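Local structure of putative hydrolase (Agrobacterium vitis, 3LLC) at residues E95-L100 with L121-E126; V175-P180 with A216-P221; V209-G214 with L226-H231. The protein probably hydrolyses acyl esters and thioesters, as an acyl-protein thioesterase-like member of the alpha/beta hydrolase family. One frame throughout, in Å; residues are numbered along the deposited sequence. Where two conformers were deposited one is given.

Overall arrangement
From the N terminus, interaction 1 comes first: 95-100 and 121-126 pack helix 89-103 against helix 115-128 and close a loop that holds strand 107-113. It is complete before the other two begin. Interaction 2 opens at 175-180, in the turn between strands 171-174 and 183-186, and closes at 216-221, after strand 209-214. Interaction 3 opens on that strand and closes on helix 222-230, so interactions 2 and 3 cross along the chain. Interaction 3 touches both others, through L121 and L228 toward interaction 1 and through a weak hydrogen bond from Q213 NE2 to V220 O toward interaction 2. Interactions 1 and 2 remain apart, with centres about 27 Å from each other.

Interaction 1 (E95-L100 with L121-E126); sequences EALAVL and LRLIQE. With EDO (1,2-ethanediol), chain C.
L123 and E126, on one side of helix 115-128, meet A96 and L97 of helix 89-103. The local helix axes come within 10.5 Å and cross at -57°, and no hydrogen bond passes between the segments, so the contact is essentially apolar. Along the second segment, L121 packs on L228 of helix 222-230. R122 makes no contact with 95-100 but organises the polar edge of its own helix. R122 NH1 donates to Q125 OE1 at 3.0 Å, roughly in the guanidinium plane, and R122 NH2 makes a weak hydrogen bond, part of a salt bridge, to E126 OE2 at 3.3 Å. L123 is the centre of the packing. Its CG lies opposite the backbone N (chi1 -173°), which carries the two methyls out toward the first helix: L123 CD1 lies 3.9 Å from L97 CD1, while L123 CD2 lies 4.3 Å from A96 CB. Q125 NE2 donates to O2 of a 1,2-ethanediol, probably a crystallisation additive, at 2.8 Å. E126 closes the segment. Its chain bends at chi2 and crosses L97 nearly at a right angle, leaving OE1 4.0 Å from L97 CD2. L97 and E126 each have two conformers, so their contacts, salt bridge included, hold for one; A96-L123 does not depend on this. L93, one turn before L97 on the same helix, also touches R122, L123 and E126. A96 and V99 seat helix 89-103 on strand 68-72 of the central alpha/beta hydrolase sheet, and helix 115-128 packs alongside it.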
# COMPACT_ATOMS: atom_id res chain seq x y z
N GLU A 95 7.83 8.39 -1.66
CA GLU A 95 7.29 8.48 -3.02
C GLU A 95 5.74 8.67 -3.01
O GLU A 95 5.20 9.52 -3.74
CB GLU A 95 7.70 7.23 -3.82
CG GLU A 95 9.22 7.18 -4.09
CD GLU A 95 9.77 5.75 -4.36
OE1 GLU A 95 8.94 4.88 -4.69
OE2 GLU A 95 11.02 5.57 -4.27
N ALA A 96 5.04 7.88 -2.21
CA ALA A 96 3.61 8.00 -2.07
C ALA A 96 3.23 9.42 -1.65
O ALA A 96 2.33 10.03 -2.25
CB ALA A 96 3.03 6.92 -1.08
N LEU A 97 3.92 9.97 -0.65
CA LEU A 97 3.62 11.32 -0.18
C LEU A 97 3.93 12.37 -1.27
O LEU A 97 3.18 13.35 -1.44
CB LEU A 97 4.39 11.59 1.13
CG LEU A 97 4.19 12.92 1.86
CD1 LEU A 97 2.70 13.17 2.08
CD2 LEU A 97 4.95 12.95 3.20
N ALA A 98 5.04 12.19 -2.00
CA ALA A 98 5.39 13.11 -3.08
C ALA A 98 4.34 13.12 -4.21
O ALA A 98 4.06 14.15 -4.82
CB ALA A 98 6.80 12.80 -3.66
N VAL A 99 3.80 11.95 -4.52
CA VAL A 99 2.78 11.84 -5.56
C VAL A 99 1.51 12.57 -5.09
O VAL A 99 0.95 13.40 -5.82
CB VAL A 99 2.50 10.37 -5.90
CG1 VAL A 99 1.19 10.26 -6.71
CG2 VAL A 99 3.72 9.79 -6.65
N LEU A 100 1.11 12.32 -3.85
CA LEU A 100 -0.05 13.03 -3.29
C LEU A 100 0.16 14.55 -3.28
O LEU A 100 -0.75 15.30 -3.67
CB LEU A 100 -0.43 12.48 -1.91
CG LEU A 100 -1.78 12.92 -1.34
CD1 LEU A 100 -2.93 12.17 -2.01
CD2 LEU A 100 -1.80 12.67 0.14
N LEU A 121 -1.08 3.30 6.18
CA LEU A 121 -1.11 3.64 7.63
C LEU A 121 -0.03 4.66 8.01
O LEU A 121 -0.30 5.62 8.75
CB LEU A 121 -0.99 2.33 8.45
CG LEU A 121 -2.17 1.36 8.35
CD1 LEU A 121 -1.86 -0.08 8.82
CD2 LEU A 121 -3.33 1.97 9.14
N ARG A 122 1.19 4.49 7.48
CA ARG A 122 2.26 5.50 7.68
C ARG A 122 1.89 6.85 7.03
O ARG A 122 2.17 7.93 7.59
CB ARG A 122 3.62 5.02 7.12
CG ARG A 122 4.30 3.91 8.00
CD ARG A 122 4.89 4.48 9.31
NE ARG A 122 5.92 5.47 9.07
CZ ARG A 122 5.87 6.75 9.44
NH1 ARG A 122 4.85 7.24 10.14
NH2 ARG A 122 6.87 7.54 9.13
N LEU A 123 1.27 6.80 5.85
CA LEU A 123 0.92 8.04 5.11
C LEU A 123 -0.05 8.88 5.91
O LEU A 123 0.13 10.10 6.02
CB LEU A 123 0.32 7.67 3.74
CG LEU A 123 -0.01 8.72 2.68
CD1 LEU A 123 1.17 9.61 2.45
CD2 LEU A 123 -0.40 8.00 1.36
N ILE A 124 -1.06 8.25 6.49
CA ILE A 124 -2.02 9.04 7.32
C ILE A 124 -1.34 9.68 8.53
O ILE A 124 -1.62 10.85 8.86
CB ILE A 124 -3.32 8.20 7.67
CG1 ILE A 124 -4.41 9.08 8.27
CG2 ILE A 124 -3.06 7.05 8.66
CD1 ILE A 124 -5.13 9.88 7.25
N GLN A 125 -0.39 8.97 9.14
CA GLN A 125 0.43 9.53 10.23
C GLN A 125 1.25 10.73 9.79
O GLN A 125 1.29 11.74 10.51
CB GLN A 125 1.36 8.46 10.89
CG GLN A 125 0.59 7.33 11.57
CD GLN A 125 1.50 6.24 12.16
OE1 GLN A 125 2.61 5.98 11.66
NE2 GLN A 125 1.05 5.65 13.27
N GLU A 126 1.85 10.66 8.60
CA GLU A 126 2.66 11.77 8.07
C GLU A 126 1.78 12.99 7.77
O GLU A 126 2.15 14.12 8.06
CB GLU A 126 3.42 11.35 6.77
CG GLU A 126 4.50 10.27 6.95
CD GLU A 126 5.89 10.81 7.35
OE1 GLU A 126 6.64 11.27 6.45
OE2 GLU A 126 6.25 10.73 8.54
C1 EDO C . 2.16 4.57 17.40
O1 EDO C . 2.87 3.42 17.85
C2 EDO C . 1.16 4.10 16.37
O2 EDO C . 1.88 3.80 15.20

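Interaction 2 (V175-P180 with A216-P221); sequences VSEYSP and ADPDVP
Y178 OH reaches D219 OD2 in a 2.6 Å hydrogen bond, although the two backbones stay far apart: the nearest CA atoms, those of E177 and P218, are separated by 10.0 Å. The tyrosine thus spans the gap between two surface loops of an alpha/beta hydrolase. One is a type I beta turn from S176 to S179; the other carries D217, which is consistent with the acid of a Ser-His-Asp triad, since its OD2 is hydrogen-bonded to H247 ND1. The tyrosine and the aspartate approach from opposite directions. D219 OD2 sits at the edge of the phenol, near the ring plane, and the hydroxyl meets the carboxylate on its syn side, 26° out of its plane. The ring and carboxylate planes are 78° apart, so they do not stack. Behind the bond, E177 CB lies over the centre of the Y178 ring, 4.0 Å above its plane, and backs one face of it.

A water makes a second bridge, donating to E177 OE1 at 2.7 Å and to D219 OD1 at 2.6 Å. By supplying both protons it probably eases the repulsion between these two like-charged carboxylates. E177 was deposited in two conformers, so this link holds for one of them. In this conformer, E177 OE1 also lies 3.9 Å from P218 CG, the two side chains crossing at about a right angle. Y178, D219 and V220 all touch H247, and a tetraethylene glycol, probably from the crystallisation liquor, lies close to D219, so the bridge borders the putative active site. The D217 loop is fixed from within by an Asx turn, D217 OD1 accepting from D219 N nearly along its C-O axis, extended to an Asx motif by V220 N, which meets D217 OD1 from above the carboxylate plane, each at 2.9 Å.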
# COMPACT_ATOMS: atom_id res chain seq x y z
N VAL A 175 11.80 -18.82 -2.12
CA VAL A 175 11.02 -19.28 -3.29
C VAL A 175 9.65 -18.59 -3.34
O VAL A 175 8.98 -18.48 -2.30
CB VAL A 175 10.78 -20.81 -3.24
CG1 VAL A 175 12.11 -21.57 -3.29
CG2 VAL A 175 9.96 -21.19 -1.98
N SER A 176 9.24 -18.11 -4.52
CA SER A 176 7.93 -17.48 -4.69
C SER A 176 6.93 -18.39 -5.40
O SER A 176 7.20 -18.85 -6.51
CB SER A 176 8.03 -16.19 -5.51
OG SER A 176 6.76 -15.53 -5.56
N GLU A 177 5.79 -18.62 -4.74
CA GLU A 177 4.63 -19.32 -5.31
C GLU A 177 4.23 -18.70 -6.66
O GLU A 177 3.85 -19.40 -7.61
CB GLU A 177 3.44 -19.21 -4.32
CG GLU A 177 2.07 -19.70 -4.83
CD GLU A 177 1.02 -19.75 -3.72
OE1 GLU A 177 1.33 -19.36 -2.58
OE2 GLU A 177 -0.13 -20.18 -4.00
N TYR A 178 4.31 -17.37 -6.70
CA TYR A 178 3.79 -16.57 -7.82
C TYR A 178 4.80 -16.19 -8.92
O TYR A 178 4.50 -15.28 -9.69
CB TYR A 178 3.14 -15.27 -7.27
CG TYR A 178 2.36 -15.45 -5.98
CD1 TYR A 178 1.07 -16.00 -5.98
CD2 TYR A 178 2.91 -15.09 -4.75
CE1 TYR A 178 0.35 -16.17 -4.81
CE2 TYR A 178 2.20 -15.26 -3.56
CZ TYR A 178 0.92 -15.81 -3.59
OH TYR A 178 0.22 -16.00 -2.42
N SER A 179 5.98 -16.83 -9.00
CA SER A 179 6.94 -16.55 -10.12
C SER A 179 8.26 -17.34 -10.07
O SER A 179 8.68 -17.76 -9.00
CB SER A 179 7.28 -15.04 -10.22
OG SER A 179 7.70 -14.49 -8.98
N PRO A 180 8.92 -17.52 -11.24
CA PRO A 180 10.23 -18.22 -11.29
C PRO A 180 11.40 -17.39 -10.71
O PRO A 180 12.46 -17.96 -10.40
CB PRO A 180 10.44 -18.50 -12.79
CG PRO A 180 9.60 -17.49 -13.52
CD PRO A 180 8.54 -16.96 -12.56
N ALA A 216 -7.70 -18.12 3.89
CA ALA A 216 -6.80 -19.10 3.24
C ALA A 216 -5.57 -18.40 2.63
O ALA A 216 -5.02 -18.82 1.60
CB ALA A 216 -7.58 -19.90 2.17
N ASP A 217 -5.14 -17.31 3.25
CA ASP A 217 -4.00 -16.49 2.80
C ASP A 217 -2.71 -17.08 3.42
O ASP A 217 -2.56 -17.07 4.65
CB ASP A 217 -4.26 -15.03 3.26
CG ASP A 217 -3.20 -14.05 2.78
OD1 ASP A 217 -2.03 -14.47 2.58
OD2 ASP A 217 -3.50 -12.83 2.66
N PRO A 218 -1.82 -17.69 2.58
CA PRO A 218 -0.60 -18.28 3.12
C PRO A 218 0.55 -17.29 3.37
O PRO A 218 1.57 -17.70 3.91
CB PRO A 218 -0.19 -19.30 2.02
CG PRO A 218 -0.60 -18.59 0.76
CD PRO A 218 -1.83 -17.74 1.11
N ASP A 219 0.39 -16.01 3.02
CA ASP A 219 1.44 -14.99 3.13
C ASP A 219 1.21 -14.03 4.30
O ASP A 219 2.10 -13.83 5.11
CB ASP A 219 1.50 -14.16 1.85
CG ASP A 219 1.80 -15.02 0.61
OD1 ASP A 219 2.49 -16.05 0.73
OD2 ASP A 219 1.29 -14.68 -0.47
N VAL A 220 0.01 -13.46 4.38
CA VAL A 220 -0.43 -12.67 5.55
C VAL A 220 -1.55 -13.45 6.30
O VAL A 220 -2.66 -13.52 5.81
CB VAL A 220 -0.94 -11.27 5.11
CG1 VAL A 220 -1.49 -10.47 6.33
CG2 VAL A 220 0.19 -10.47 4.42
N PRO A 221 -1.25 -14.09 7.44
CA PRO A 221 -2.26 -14.86 8.18
C PRO A 221 -3.43 -13.97 8.57
O PRO A 221 -3.19 -12.81 8.89
CB PRO A 221 -1.53 -15.33 9.45
CG PRO A 221 -0.13 -14.91 9.32
CD PRO A 221 0.04 -14.03 8.14
O HOH W 1 2.97 -18.02 -0.91

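Interaction 3 (V209-G214 with L226-H231); sequences VHILQG and LKLVEH
I211, in the middle of strand 209-214, places its terminal methyl against two successive residues of helix 222-230, L228 and V229, and these three side chains make the whole contact. I211 has more surface buried than either partner. Its CG1 lies opposite the carbonyl carbon (chi1 -57°) and the chain then runs extended (chi2 153°), which carries CD1 from the strand to the helix. There it stands 3.9 Å from L228 CD2 and 3.8 Å from V229 CG2. Both partners meet the isoleucine at a slant. Each uses a single methyl, L228 from a side chain directed at the strand and V229 from one set to the side, so the touch is narrow. The nearest CA atoms, those of I211 and V229, are 8.9 Å apart, and no hydrogen bond joins the segments.

Polar bonds lie away from this apolar touch. Q213 NE2 folds forward to G214 O at 3.0 Å, in the carbonyl plane and on a lone pair, at the end of the strand. At the C-terminal end of the helix, H231 ND1 reaches back to K227 O at 3.0 Å; the oxygen lies close to the imidazole plane, while the donor stands above the carbonyl plane. K227 NZ forms a salt bridge with D152. L228 also packs on P145 and on L142 of strand 136-143, and I211 on P145 and L239. H210 and L212 instead touch helix 252-266. The contact therefore seats the helix of the beta-alpha-beta unit 209-214, 222-230, 237-242 on one face of the sheet, where strand 209-214 runs parallel between strands 136-143 and 237-242.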
# COMPACT_ATOMS: atom_id res chain seq x y z
N VAL A 209 -12.27 2.94 8.35
CA VAL A 209 -11.33 1.95 7.83
C VAL A 209 -12.13 0.66 7.56
O VAL A 209 -12.89 0.23 8.43
CB VAL A 209 -10.20 1.66 8.83
CG1 VAL A 209 -9.20 0.62 8.26
CG2 VAL A 209 -9.39 2.95 9.19
N HIS A 210 -11.97 0.06 6.37
CA HIS A 210 -12.55 -1.24 6.04
C HIS A 210 -11.41 -2.12 5.57
O HIS A 210 -10.77 -1.80 4.55
CB HIS A 210 -13.57 -1.10 4.93
CG HIS A 210 -14.43 -2.32 4.72
ND1 HIS A 210 -15.65 -2.27 4.07
CD2 HIS A 210 -14.26 -3.62 5.08
CE1 HIS A 210 -16.18 -3.48 4.03
NE2 HIS A 210 -15.36 -4.32 4.64
N ILE A 211 -11.19 -3.22 6.29
CA ILE A 211 -10.18 -4.25 5.92
C ILE A 211 -10.90 -5.47 5.30
O ILE A 211 -11.93 -5.92 5.82
CB ILE A 211 -9.39 -4.72 7.16
CG1 ILE A 211 -8.70 -3.55 7.89
CG2 ILE A 211 -8.32 -5.84 6.77
CD1 ILE A 211 -8.47 -3.81 9.42
N LEU A 212 -10.34 -5.98 4.18
CA LEU A 212 -10.81 -7.20 3.50
C LEU A 212 -9.63 -8.19 3.59
O LEU A 212 -8.49 -7.85 3.23
CB LEU A 212 -11.15 -6.93 2.04
CG LEU A 212 -12.40 -6.06 1.76
CD1 LEU A 212 -12.27 -5.29 0.44
CD2 LEU A 212 -13.65 -6.93 1.69
N GLN A 213 -9.90 -9.41 4.09
CA GLN A 213 -8.84 -10.38 4.41
C GLN A 213 -9.34 -11.81 4.20
O GLN A 213 -10.42 -12.24 4.69
CB GLN A 213 -8.39 -10.17 5.87
CG GLN A 213 -7.43 -11.22 6.41
CD GLN A 213 -6.02 -11.08 5.86
OE1 GLN A 213 -5.42 -9.98 5.85
NE2 GLN A 213 -5.46 -12.21 5.42
N GLY A 214 -8.54 -12.59 3.47
CA GLY A 214 -8.84 -14.00 3.27
C GLY A 214 -8.34 -14.88 4.41
O GLY A 214 -7.27 -14.61 4.99
N LEU A 226 -6.75 -9.28 12.53
CA LEU A 226 -7.32 -9.16 13.88
C LEU A 226 -6.37 -8.37 14.79
O LEU A 226 -6.82 -7.54 15.58
CB LEU A 226 -7.64 -10.54 14.48
CG LEU A 226 -8.88 -11.23 13.86
CD1 LEU A 226 -8.92 -12.74 14.27
CD2 LEU A 226 -10.20 -10.52 14.25
N LYS A 227 -5.06 -8.60 14.67
CA LYS A 227 -4.05 -7.81 15.41
C LYS A 227 -4.13 -6.30 15.02
O LYS A 227 -4.14 -5.41 15.90
CB LYS A 227 -2.63 -8.34 15.15
CG LYS A 227 -1.54 -7.61 15.96
CD LYS A 227 -0.11 -8.19 15.67
CE LYS A 227 0.98 -7.49 16.49
NZ LYS A 227 2.28 -8.21 16.38
N LEU A 228 -4.21 -6.01 13.73
CA LEU A 228 -4.36 -4.61 13.28
C LEU A 228 -5.62 -3.93 13.87
O LEU A 228 -5.56 -2.78 14.33
CB LEU A 228 -4.37 -4.52 11.75
CG LEU A 228 -4.64 -3.14 11.12
CD1 LEU A 228 -3.62 -2.09 11.66
CD2 LEU A 228 -4.66 -3.20 9.55
N VAL A 229 -6.75 -4.65 13.92
CA VAL A 229 -7.97 -4.09 14.50
C VAL A 229 -7.75 -3.71 15.99
O VAL A 229 -8.24 -2.68 16.44
CB VAL A 229 -9.21 -5.04 14.32
CG1 VAL A 229 -10.44 -4.59 15.22
CG2 VAL A 229 -9.58 -5.16 12.82
N GLU A 230 -6.99 -4.52 16.73
CA GLU A 230 -6.65 -4.21 18.14
C GLU A 230 -5.81 -2.93 18.29
O GLU A 230 -5.74 -2.39 19.37
CB GLU A 230 -5.90 -5.38 18.81
CG GLU A 230 -6.76 -6.66 18.86
CD GLU A 230 -6.03 -7.95 19.27
OE1 GLU A 230 -4.79 -7.95 19.45
OE2 GLU A 230 -6.74 -8.99 19.39
N HIS A 231 -5.17 -2.47 17.22
CA HIS A 231 -4.34 -1.25 17.23
C HIS A 231 -5.03 -0.03 16.55
O HIS A 231 -4.41 1.02 16.38
CB HIS A 231 -2.97 -1.55 16.63
CG HIS A 231 -2.12 -2.41 17.51
ND1 HIS A 231 -2.19 -3.79 17.47
CD2 HIS A 231 -1.28 -2.09 18.53
CE1 HIS A 231 -1.39 -4.28 18.41
NE2 HIS A 231 -0.86 -3.28 19.09